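Local coordinates for protein BIFUNCTIONAL PROTEIN Proline utilization A (PutA) (Corynebacterium freiburgense, PDB 5UX5) that probably converts proline to glutamate in two steps, through an FAD-dependent proline dehydrogenase and an NAD-dependent aldehyde dehydrogenase carried on one chain, at residues 695-700 with 838-843; 814-819 with 826-831. All coordinates share one frame; numbering follows the deposited sequence.

In the fold
Contacts 1 and 2 show how one aldehyde dehydrogenase fold joins its buried framework to its cofactor site. Both are buried where their segments touch, and both rest on strands that pair with strand 728-734: strand 696-700 in contact 1, strand 824-830 in contact 2. Both segments of contact 2 lie within the chain between those of contact 1, and helix 833-841 follows strand 824-830 and packs on strand 696-700. Contact 1 is mostly aliphatic, with one buried amide; contact 2 sets two aromatic rings against a glycine and one methionine, and its loop runs on to a partly exposed glutamate at NAD. Two polar links tie them together, K695 NZ to H818 O and W839 O to H816 NE2.

Contact 1. Residues 695-700 with 838-843; sequences KNAIIV and EWQNST
K695 meets T843 through the base of its side chain, the two crossing at about a right angle. Its CB lies 3.8 Å from T843 CB, while the methyl CG2 of T843 approaches K695 CG and also rests 3.5 Å from the backbone O of K695. The lysine then turns away: with CG anti to the backbone N (chi1 -168°) and a bend at chi2 (62°), its amine is carried off to S729 OG and H818 O. Next along the strand, N696 points away from the helix and its OD1 is bonded to T848 N. A697 then presents its methyl to the stem of Q840, with CB 4.1 Å from Q840 CG. The Q840 chain is extended beyond CG and reaches past this small residue to the strand, bringing NE2 to 3.0 Å from A697 O. I699 continues the row of inward-pointing residues. Its CG1 and CD1 run obliquely past the amide end of Q840, with CD1 4.0 Å from Q840 CD, and the amide oxygen OE1 beside them accepts a hydrogen bond from W862 NE1. The glutamine thus brings a polar group into a largely aliphatic seam between helix 833-841 and strand 696-700, and the indole bond of W862 helps to fix which way its buried amide is turned.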
ATOM      1  N   LYS A 695       8.035  -3.425  17.832  1.00 38.60           N
ATOM      2  CA  LYS A 695       8.491  -2.053  18.066  1.00 32.77           C
ATOM      3  C   LYS A 695       9.339  -1.674  16.852  1.00 36.76           C
ATOM      4  O   LYS A 695      10.565  -1.812  16.856  1.00 38.77           O
ATOM      5  CB  LYS A 695       9.296  -1.929  19.391  1.00 30.91           C
ATOM      6  CG  LYS A 695       9.545  -0.461  19.825  1.00 34.03           C
ATOM      7  CD  LYS A 695       8.218   0.235  20.078  1.00 33.16           C
ATOM      8  CE  LYS A 695       8.357   1.720  20.340  1.00 37.23           C
ATOM      9  NZ  LYS A 695       7.022   2.282  20.707  1.00 34.96           N
ATOM     10  N   ASN A 696       8.691  -1.121  15.845  1.00 37.29           N
ATOM     11  CA  ASN A 696       9.231  -1.071  14.497  1.00 37.37           C
ATOM     12  C   ASN A 696       9.666   0.344  14.146  1.00 38.02           C
ATOM     13  O   ASN A 696       9.010   1.316  14.526  1.00 29.04           O
ATOM     14  CB  ASN A 696       8.172  -1.558  13.519  1.00 38.31           C
ATOM     15  CG  ASN A 696       7.559  -2.847  13.968  1.00 38.63           C
ATOM     16  OD1 ASN A 696       8.254  -3.854  14.086  1.00 48.09           O
ATOM     17  ND2 ASN A 696       6.260  -2.827  14.260  1.00 26.01           N
ATOM     18  N   ALA A 697      10.766   0.446  13.410  1.00 28.57           N
ATOM     19  CA  ALA A 697      11.368   1.717  13.071  1.00 29.32           C
ATOM     20  C   ALA A 697      11.535   1.815  11.569  1.00 35.03           C
ATOM     21  O   ALA A 697      11.606   0.795  10.871  1.00 32.96           O
ATOM     22  CB  ALA A 697      12.726   1.889  13.745  1.00 34.25           C
ATOM     23  N   ILE A 698      11.566   3.056  11.074  1.00 34.99           N
ATOM     24  CA  ILE A 698      11.987   3.359   9.707  1.00 30.68           C
ATOM     25  C   ILE A 698      13.187   4.281   9.792  1.00 36.97           C
ATOM     26  O   ILE A 698      13.102   5.365  10.387  1.00 50.46           O
ATOM     27  CB  ILE A 698      10.862   3.991   8.870  1.00 31.97           C
ATOM     28  CG1 ILE A 698       9.748   2.992   8.608  1.00 32.33           C
ATOM     29  CG2 ILE A 698      11.377   4.635   7.562  1.00 27.94           C
ATOM     30  CD1 ILE A 698       8.624   3.643   7.813  1.00 43.26           C
ATOM     31  N   ILE A 699      14.299   3.861   9.197  1.00 34.80           N
ATOM     32  CA  ILE A 699      15.499   4.692   9.116  1.00 37.41           C
ATOM     33  C   ILE A 699      15.433   5.583   7.871  1.00 33.95           C
ATOM     34  O   ILE A 699      15.126   5.113   6.765  1.00 32.79           O
ATOM     35  CB  ILE A 699      16.766   3.823   9.106  1.00 31.60           C
ATOM     36  CG1 ILE A 699      16.846   2.981  10.381  1.00 31.82           C
ATOM     37  CG2 ILE A 699      17.984   4.684   8.923  1.00 32.95           C
ATOM     38  CD1 ILE A 699      18.079   2.110  10.440  1.00 32.30           C
ATOM     39  N   VAL A 700      15.730   6.867   8.059  1.00 32.13           N
ATOM     40  CA  VAL A 700      15.751   7.871   7.009  1.00 32.25           C
ATOM     41  C   VAL A 700      17.131   8.509   7.024  1.00 39.84           C
ATOM     42  O   VAL A 700      17.492   9.195   7.987  1.00 43.32           O
ATOM     43  CB  VAL A 700      14.658   8.929   7.214  1.00 37.00           C
ATOM     44  CG1 VAL A 700      14.650   9.978   6.058  1.00 32.36           C
ATOM     45  CG2 VAL A 700      13.313   8.245   7.394  1.00 31.04           C
ATOM     46  N   GLU A 838      22.035  -0.252  14.799  1.00 42.18           N
ATOM     47  CA  GLU A 838      22.122  -0.768  16.161  1.00 37.47           C
ATOM     48  C   GLU A 838      20.854  -0.455  16.933  1.00 41.01           C
ATOM     49  O   GLU A 838      20.317  -1.319  17.637  1.00 42.81           O
ATOM     50  CB  GLU A 838      23.315  -0.172  16.899  1.00 55.51           C
ATOM     51  CG  GLU A 838      24.664  -0.834  16.711  1.00 64.04           C
ATOM     52  CD  GLU A 838      25.740  -0.053  17.459  1.00 73.58           C
ATOM     53  OE1 GLU A 838      26.777   0.315  16.854  1.00 78.93           O
ATOM     54  OE2 GLU A 838      25.518   0.228  18.661  1.00 73.73           O
ATOM     55  N   TRP A 839      20.345   0.777  16.797  1.00 41.17           N
ATOM     56  CA  TRP A 839      19.166   1.173  17.557  1.00 39.61           C
ATOM     57  C   TRP A 839      17.927   0.419  17.098  1.00 35.29           C
ATOM     58  O   TRP A 839      17.113   0.002  17.929  1.00 40.98           O
ATOM     59  CB  TRP A 839      18.959   2.680  17.464  1.00 46.76           C
ATOM     60  CG  TRP A 839      20.007   3.476  18.185  1.00 48.01           C
ATOM     61  CD1 TRP A 839      21.034   3.002  18.965  1.00 45.19           C
ATOM     62  CD2 TRP A 839      20.132   4.889  18.182  1.00 47.97           C
ATOM     63  NE1 TRP A 839      21.791   4.040  19.438  1.00 42.83           N
ATOM     64  CE2 TRP A 839      21.255   5.214  18.975  1.00 46.76           C
ATOM     65  CE3 TRP A 839      19.400   5.921  17.581  1.00 49.08           C
ATOM     66  CZ2 TRP A 839      21.660   6.516  19.176  1.00 44.37           C
ATOM     67  CZ3 TRP A 839      19.798   7.208  17.777  1.00 50.54           C
ATOM     68  CH2 TRP A 839      20.924   7.502  18.572  1.00 55.60           C
ATOM     69  N   GLN A 840      17.755   0.254  15.781  1.00 38.63           N
ATOM     70  CA  GLN A 840      16.614  -0.496  15.254  1.00 36.31           C
ATOM     71  C   GLN A 840      16.606  -1.947  15.744  1.00 43.00           C
ATOM     72  O   GLN A 840      15.536  -2.554  15.891  1.00 47.73           O
ATOM     73  CB  GLN A 840      16.639  -0.442  13.723  1.00 31.64           C
ATOM     74  CG  GLN A 840      15.460  -1.088  12.994  1.00 30.09           C
ATOM     75  CD  GLN A 840      15.427  -0.688  11.540  1.00 29.48           C
ATOM     76  OE1 GLN A 840      16.464  -0.398  10.948  1.00 30.03           O
ATOM     77  NE2 GLN A 840      14.236  -0.653  10.958  1.00 30.27           N
ATOM     78  N   ASN A 841      17.779  -2.505  16.037  1.00 42.78           N
ATOM     79  CA  ASN A 841      17.912  -3.910  16.390  1.00 40.90           C
ATOM     80  C   ASN A 841      17.791  -4.191  17.884  1.00 46.75           C
ATOM     81  O   ASN A 841      17.720  -5.366  18.267  1.00 41.50           O
ATOM     82  CB  ASN A 841      19.253  -4.439  15.871  1.00 37.38           C
ATOM     83  CG  ASN A 841      19.257  -4.602  14.348  1.00 38.27           C
ATOM     84  OD1 ASN A 841      18.206  -4.789  13.721  1.00 35.00           O
ATOM     85  ND2 ASN A 841      20.437  -4.536  13.753  1.00 37.41           N
ATOM     86  N   SER A 842      17.739  -3.155  18.737  1.00 51.02           N
ATOM     87  CA  SER A 842      17.760  -3.307  20.192  1.00 40.63           C
ATOM     88  C   SER A 842      16.449  -2.902  20.879  1.00 35.16           C
ATOM     89  O   SER A 842      16.453  -2.505  22.043  1.00 39.68           O
ATOM     90  CB  SER A 842      18.912  -2.501  20.777  1.00 38.08           C
ATOM     91  OG  SER A 842      18.910  -1.180  20.275  1.00 41.19           O
ATOM     92  N   THR A 843      15.327  -3.013  20.183  1.00 40.62           N
ATOM     93  CA  THR A 843      14.012  -2.790  20.771  1.00 47.07           C
ATOM     94  C   THR A 843      13.526  -3.980  21.593  1.00 49.29           C
ATOM     95  O   THR A 843      12.575  -3.835  22.381  1.00 44.60           O
ATOM     96  CB  THR A 843      12.998  -2.488  19.644  1.00 50.30           C
ATOM     97  OG1 THR A 843      13.115  -3.493  18.617  1.00 48.41           O
ATOM     98  CG2 THR A 843      13.211  -1.096  19.050  1.00 43.33           C
TER

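Contact 2. Residues 814-819 with 826-831; sequences WFHTHE and GIMHAE. With NAD (nicotinamide-adenine-dinucleotide), chain F.
The carbonyl oxygen of W814 is gripped by two donors: T817 N, which closes a type I turn at 3.2 Å, and H818 ND1, 2.8 Å from W814 O. The imidazole bond falls on a lone pair in the carbonyl plane, although the oxygen lies 22° out of the H818 ring plane. H818 also lies over a face of the W814 indole, with W814 NE1 over the centre of the imidazole, so the turn folds back upon itself.

From this compact turn F815 points toward the strand, and H816 offers it a ring face. F815 CE2 comes within 3.5 Å of G826 N at an oblique angle. H816 lies under M828, whose methyl forms a CH-pi contact, with M828 CE 4.0 Å from the centroid of the H816 ring and only 11° off its normal. The bend at chi3 (76°) brings that methyl over the ring, while the sulfur sits obliquely. Bonds to G812 N at ND1 and to W839 O at NE2 hold the imidazole at both nitrogens and fix its rotation.

Beyond the turn, E819 OE1 accepts a hydrogen bond from NAD O2D, 3.2 Å away, and is also bonded to S693 OG. It begins a Glu-x-Phe-Gly-Pro sequence, whose glutamate commonly holds the nicotinamide ribose in aldehyde dehydrogenases.

The loop therefore packs against strand 824-830, itself paired with strands 804-807 and 728-734, while W839 of helix 833-841 lies against M828.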
ATOM      1  N   TRP A 814      12.356   4.579  27.725  1.00 56.36           N
ATOM      2  CA  TRP A 814      11.125   3.802  27.828  1.00 56.04           C
ATOM      3  C   TRP A 814      10.421   3.687  26.473  1.00 62.62           C
ATOM      4  O   TRP A 814       9.992   2.593  26.081  1.00 60.14           O
ATOM      5  CB  TRP A 814      10.197   4.396  28.886  1.00 54.20           C
ATOM      6  CG  TRP A 814       8.916   3.608  28.994  1.00 59.96           C
ATOM      7  CD1 TRP A 814       8.721   2.440  29.687  1.00 57.03           C
ATOM      8  CD2 TRP A 814       7.653   3.922  28.375  1.00 55.51           C
ATOM      9  NE1 TRP A 814       7.418   2.014  29.540  1.00 59.85           N
ATOM     10  CE2 TRP A 814       6.744   2.903  28.740  1.00 60.09           C
ATOM     11  CE3 TRP A 814       7.206   4.967  27.556  1.00 43.55           C
ATOM     12  CZ2 TRP A 814       5.413   2.903  28.309  1.00 59.91           C
ATOM     13  CZ3 TRP A 814       5.888   4.965  27.130  1.00 48.76           C
ATOM     14  CH2 TRP A 814       5.006   3.940  27.506  1.00 59.06           C
ATOM     15  N   PHE A 815      10.286   4.806  25.738  1.00 64.17           N
ATOM     16  CA  PHE A 815       9.528   4.752  24.483  1.00 51.27           C
ATOM     17  C   PHE A 815      10.260   3.979  23.377  1.00 55.07           C
ATOM     18  O   PHE A 815       9.620   3.500  22.421  1.00 49.97           O
ATOM     19  CB  PHE A 815       9.147   6.169  24.011  1.00 41.02           C
ATOM     20  CG  PHE A 815       8.168   6.158  22.894  1.00 39.81           C
ATOM     21  CD1 PHE A 815       6.834   5.846  23.138  1.00 41.04           C
ATOM     22  CD2 PHE A 815       8.576   6.382  21.592  1.00 39.28           C
ATOM     23  CE1 PHE A 815       5.927   5.756  22.103  1.00 37.24           C
ATOM     24  CE2 PHE A 815       7.669   6.305  20.550  1.00 36.61           C
ATOM     25  CZ  PHE A 815       6.346   5.997  20.808  1.00 36.25           C
ATOM     26  N   HIS A 816      11.576   3.814  23.505  1.00 56.57           N
ATOM     27  CA  HIS A 816      12.335   3.018  22.546  1.00 49.00           C
ATOM     28  C   HIS A 816      12.017   1.529  22.657  1.00 48.13           C
ATOM     29  O   HIS A 816      12.079   0.815  21.652  1.00 49.08           O
ATOM     30  CB  HIS A 816      13.825   3.280  22.760  1.00 52.65           C
ATOM     31  CG  HIS A 816      14.715   2.499  21.859  1.00 52.44           C
ATOM     32  ND1 HIS A 816      15.981   2.101  22.234  1.00 59.24           N
ATOM     33  CD2 HIS A 816      14.533   2.043  20.601  1.00 42.61           C
ATOM     34  CE1 HIS A 816      16.534   1.418  21.249  1.00 53.98           C
ATOM     35  NE2 HIS A 816      15.676   1.367  20.245  1.00 44.71           N
ATOM     36  N   THR A 817      11.635   1.044  23.848  1.00 49.35           N
ATOM     37  CA  THR A 817      11.549  -0.393  24.110  1.00 42.21           C
ATOM     38  C   THR A 817      10.155  -0.851  24.548  1.00 41.29           C
ATOM     39  O   THR A 817      10.018  -1.971  25.053  1.00 46.66           O
ATOM     40  CB  THR A 817      12.590  -0.810  25.170  1.00 41.71           C
ATOM     41  OG1 THR A 817      12.262  -0.265  26.451  1.00 39.65           O
ATOM     42  CG2 THR A 817      13.960  -0.283  24.807  1.00 45.52           C
ATOM     43  N   HIS A 818       9.116  -0.034  24.353  1.00 44.51           N
ATOM     44  CA  HIS A 818       7.753  -0.376  24.761  1.00 43.51           C
ATOM     45  C   HIS A 818       6.778  -0.031  23.645  1.00 47.29           C
ATOM     46  O   HIS A 818       6.637   1.143  23.295  1.00 51.62           O
ATOM     47  CB  HIS A 818       7.363   0.375  26.034  1.00 39.30           C
ATOM     48  CG  HIS A 818       8.092  -0.098  27.247  1.00 47.03           C
ATOM     49  ND1 HIS A 818       9.415   0.215  27.483  1.00 53.05           N
ATOM     50  CD2 HIS A 818       7.706  -0.890  28.272  1.00 49.66           C
ATOM     51  CE1 HIS A 818       9.808  -0.354  28.606  1.00 50.66           C
ATOM     52  NE2 HIS A 818       8.791  -1.035  29.103  1.00 53.58           N
ATOM     53  N   GLU A 819       6.096  -1.040  23.102  1.00 45.35           N
ATOM     54  CA  GLU A 819       5.089  -0.810  22.073  1.00 38.15           C
ATOM     55  C   GLU A 819       3.819  -0.315  22.737  1.00 40.93           C
ATOM     56  O   GLU A 819       3.243  -1.020  23.570  1.00 40.06           O
ATOM     57  CB  GLU A 819       4.821  -2.076  21.253  1.00 39.54           C
ATOM     58  CG  GLU A 819       4.812  -3.410  22.020  1.00 65.13           C
ATOM     59  CD  GLU A 819       3.432  -3.862  22.493  1.00 80.26           C
ATOM     60  OE1 GLU A 819       2.459  -3.664  21.741  1.00 84.36           O
ATOM     61  OE2 GLU A 819       3.323  -4.427  23.612  1.00 84.02           O
ATOM     62  N   GLY A 826       7.862   8.299  17.621  1.00 43.44           N
ATOM     63  CA  GLY A 826       9.041   8.889  18.248  1.00 45.54           C
ATOM     64  C   GLY A 826      10.162   9.054  17.237  1.00 43.42           C
ATOM     65  O   GLY A 826      10.396   8.166  16.410  1.00 40.00           O
ATOM     66  N   ILE A 827      10.874  10.176  17.325  1.00 42.69           N
ATOM     67  CA  ILE A 827      12.011  10.458  16.454  1.00 43.26           C
ATOM     68  C   ILE A 827      13.282  10.269  17.253  1.00 45.57           C
ATOM     69  O   ILE A 827      13.418  10.824  18.344  1.00 40.71           O
ATOM     70  CB  ILE A 827      11.971  11.883  15.881  1.00 43.59           C
ATOM     71  CG1 ILE A 827      10.610  12.170  15.251  1.00 37.65           C
ATOM     72  CG2 ILE A 827      13.125  12.076  14.883  1.00 38.57           C
ATOM     73  CD1 ILE A 827      10.482  13.562  14.717  1.00 38.17           C
ATOM     74  N   MET A 828      14.202   9.480  16.714  1.00 49.72           N
ATOM     75  CA  MET A 828      15.540   9.336  17.258  1.00 39.93           C
ATOM     76  C   MET A 828      16.516   9.961  16.281  1.00 43.60           C
ATOM     77  O   MET A 828      16.298   9.916  15.069  1.00 53.87           O
ATOM     78  CB  MET A 828      15.889   7.872  17.500  1.00 39.24           C
ATOM     79  CG  MET A 828      14.785   7.108  18.166  1.00 43.07           C
ATOM     80  SD  MET A 828      15.226   5.387  18.457  1.00 48.16           S
ATOM     81  CE  MET A 828      16.321   5.520  19.864  1.00 43.73           C
ATOM     82  N   HIS A 829      17.550  10.607  16.806  1.00 48.80           N
ATOM     83  CA  HIS A 829      18.571  11.234  15.975  1.00 50.36           C
ATOM     84  C   HIS A 829      19.862  10.446  16.131  1.00 46.74           C
ATOM     85  O   HIS A 829      20.469  10.454  17.206  1.00 44.78           O
ATOM     86  CB  HIS A 829      18.769  12.697  16.357  1.00 45.70           C
ATOM     87  CG  HIS A 829      17.528  13.518  16.226  1.00 51.68           C
ATOM     88  ND1 HIS A 829      17.128  14.081  15.031  1.00 53.26           N
ATOM     89  CD2 HIS A 829      16.611  13.894  17.150  1.00 52.27           C
ATOM     90  CE1 HIS A 829      16.005  14.754  15.222  1.00 54.49           C
ATOM     91  NE2 HIS A 829      15.673  14.661  16.500  1.00 55.59           N
ATOM     92  N   ALA A 830      20.294   9.799  15.055  1.00 42.34           N
ATOM     93  CA  ALA A 830      21.485   8.966  15.070  1.00 47.49           C
ATOM     94  C   ALA A 830      22.617   9.622  14.290  1.00 49.16           C
ATOM     95  O   ALA A 830      22.387  10.372  13.335  1.00 51.79           O
ATOM     96  CB  ALA A 830      21.192   7.577  14.503  1.00 45.10           C
ATOM     97  N   GLU A 831      23.852   9.343  14.724  1.00 51.30           N
ATOM     98  CA  GLU A 831      25.037   9.922  14.102  1.00 49.81           C
ATOM     99  C   GLU A 831      25.443   9.224  12.812  1.00 52.22           C
ATOM    100  O   GLU A 831      26.215   9.803  12.042  1.00 51.64           O
ATOM    101  CB  GLU A 831      26.207   9.878  15.077  1.00 48.61           C
TER
HETATM  102  PA  NAD F2002      -4.623 -10.659  24.308  1.00 46.97           P
HETATM  103  O1A NAD F2002      -3.133 -11.065  24.032  1.00 44.87           O
HETATM  104  O2A NAD F2002      -4.851 -10.484  25.846  1.00 49.98           O
HETATM  105  O5B NAD F2002      -5.590 -11.799  23.824  1.00 47.22           O
HETATM  106  C5B NAD F2002      -5.800 -12.115  22.469  1.00 41.56           C
HETATM  107  C4B NAD F2002      -6.778 -13.283  22.349  1.00 42.18           C
HETATM  108  O4B NAD F2002      -6.587 -14.299  23.340  1.00 34.01           O
HETATM  109  C3B NAD F2002      -8.201 -12.821  22.411  1.00 41.69           C
HETATM  110  O3B NAD F2002      -9.035 -13.631  21.662  1.00 42.84           O
HETATM  111  C2B NAD F2002      -8.403 -12.960  23.866  1.00 41.89           C
HETATM  112  O2B NAD F2002      -9.717 -12.835  24.285  1.00 38.11           O
HETATM  113  C1B NAD F2002      -7.767 -14.287  24.124  1.00 35.95           C
HETATM  114  N9A NAD F2002      -7.487 -14.508  25.538  1.00 41.27           N
HETATM  115  C8A NAD F2002      -6.639 -13.773  26.346  1.00 39.39           C
HETATM  116  N7A NAD F2002      -6.647 -14.279  27.596  1.00 43.63           N
HETATM  117  C5A NAD F2002      -7.511 -15.383  27.657  1.00 43.93           C
HETATM  118  C6A NAD F2002      -7.897 -16.282  28.646  1.00 43.94           C
HETATM  119  N6A NAD F2002      -7.406 -16.199  30.000  1.00 40.78           N
HETATM  120  N1A NAD F2002      -8.766 -17.262  28.345  1.00 46.59           N
HETATM  121  C2A NAD F2002      -9.282 -17.400  27.097  1.00 46.85           C
HETATM  122  N3A NAD F2002      -8.923 -16.544  26.101  1.00 46.35           N
HETATM  123  C4A NAD F2002      -8.053 -15.542  26.347  1.00 44.70           C
HETATM  124  O3  NAD F2002      -4.885  -9.342  23.438  1.00 65.37           O
HETATM  125  PN  NAD F2002      -5.762  -8.041  23.799  1.00 79.15           P
HETATM  126  O1N NAD F2002      -6.293  -8.004  25.218  1.00 79.07           O
HETATM  127  O2N NAD F2002      -7.009  -8.095  22.967  1.00 74.70           O
HETATM  128  O5D NAD F2002      -4.812  -6.783  23.474  1.00 77.41           O
HETATM  129  C5D NAD F2002      -3.587  -6.686  24.185  1.00 74.56           C
HETATM  130  C4D NAD F2002      -2.403  -6.051  23.451  1.00 71.63           C
HETATM  131  O4D NAD F2002      -1.958  -6.731  22.301  1.00 66.09           O
HETATM  132  C3D NAD F2002      -2.560  -4.654  22.960  1.00 72.15           C
HETATM  133  O3D NAD F2002      -2.726  -3.705  23.949  1.00 67.79           O
HETATM  134  C2D NAD F2002      -1.228  -4.517  22.336  1.00 71.17           C
HETATM  135  O2D NAD F2002      -0.350  -3.956  23.247  1.00 64.90           O
HETATM  136  C1D NAD F2002      -0.870  -5.922  21.907  1.00 66.83           C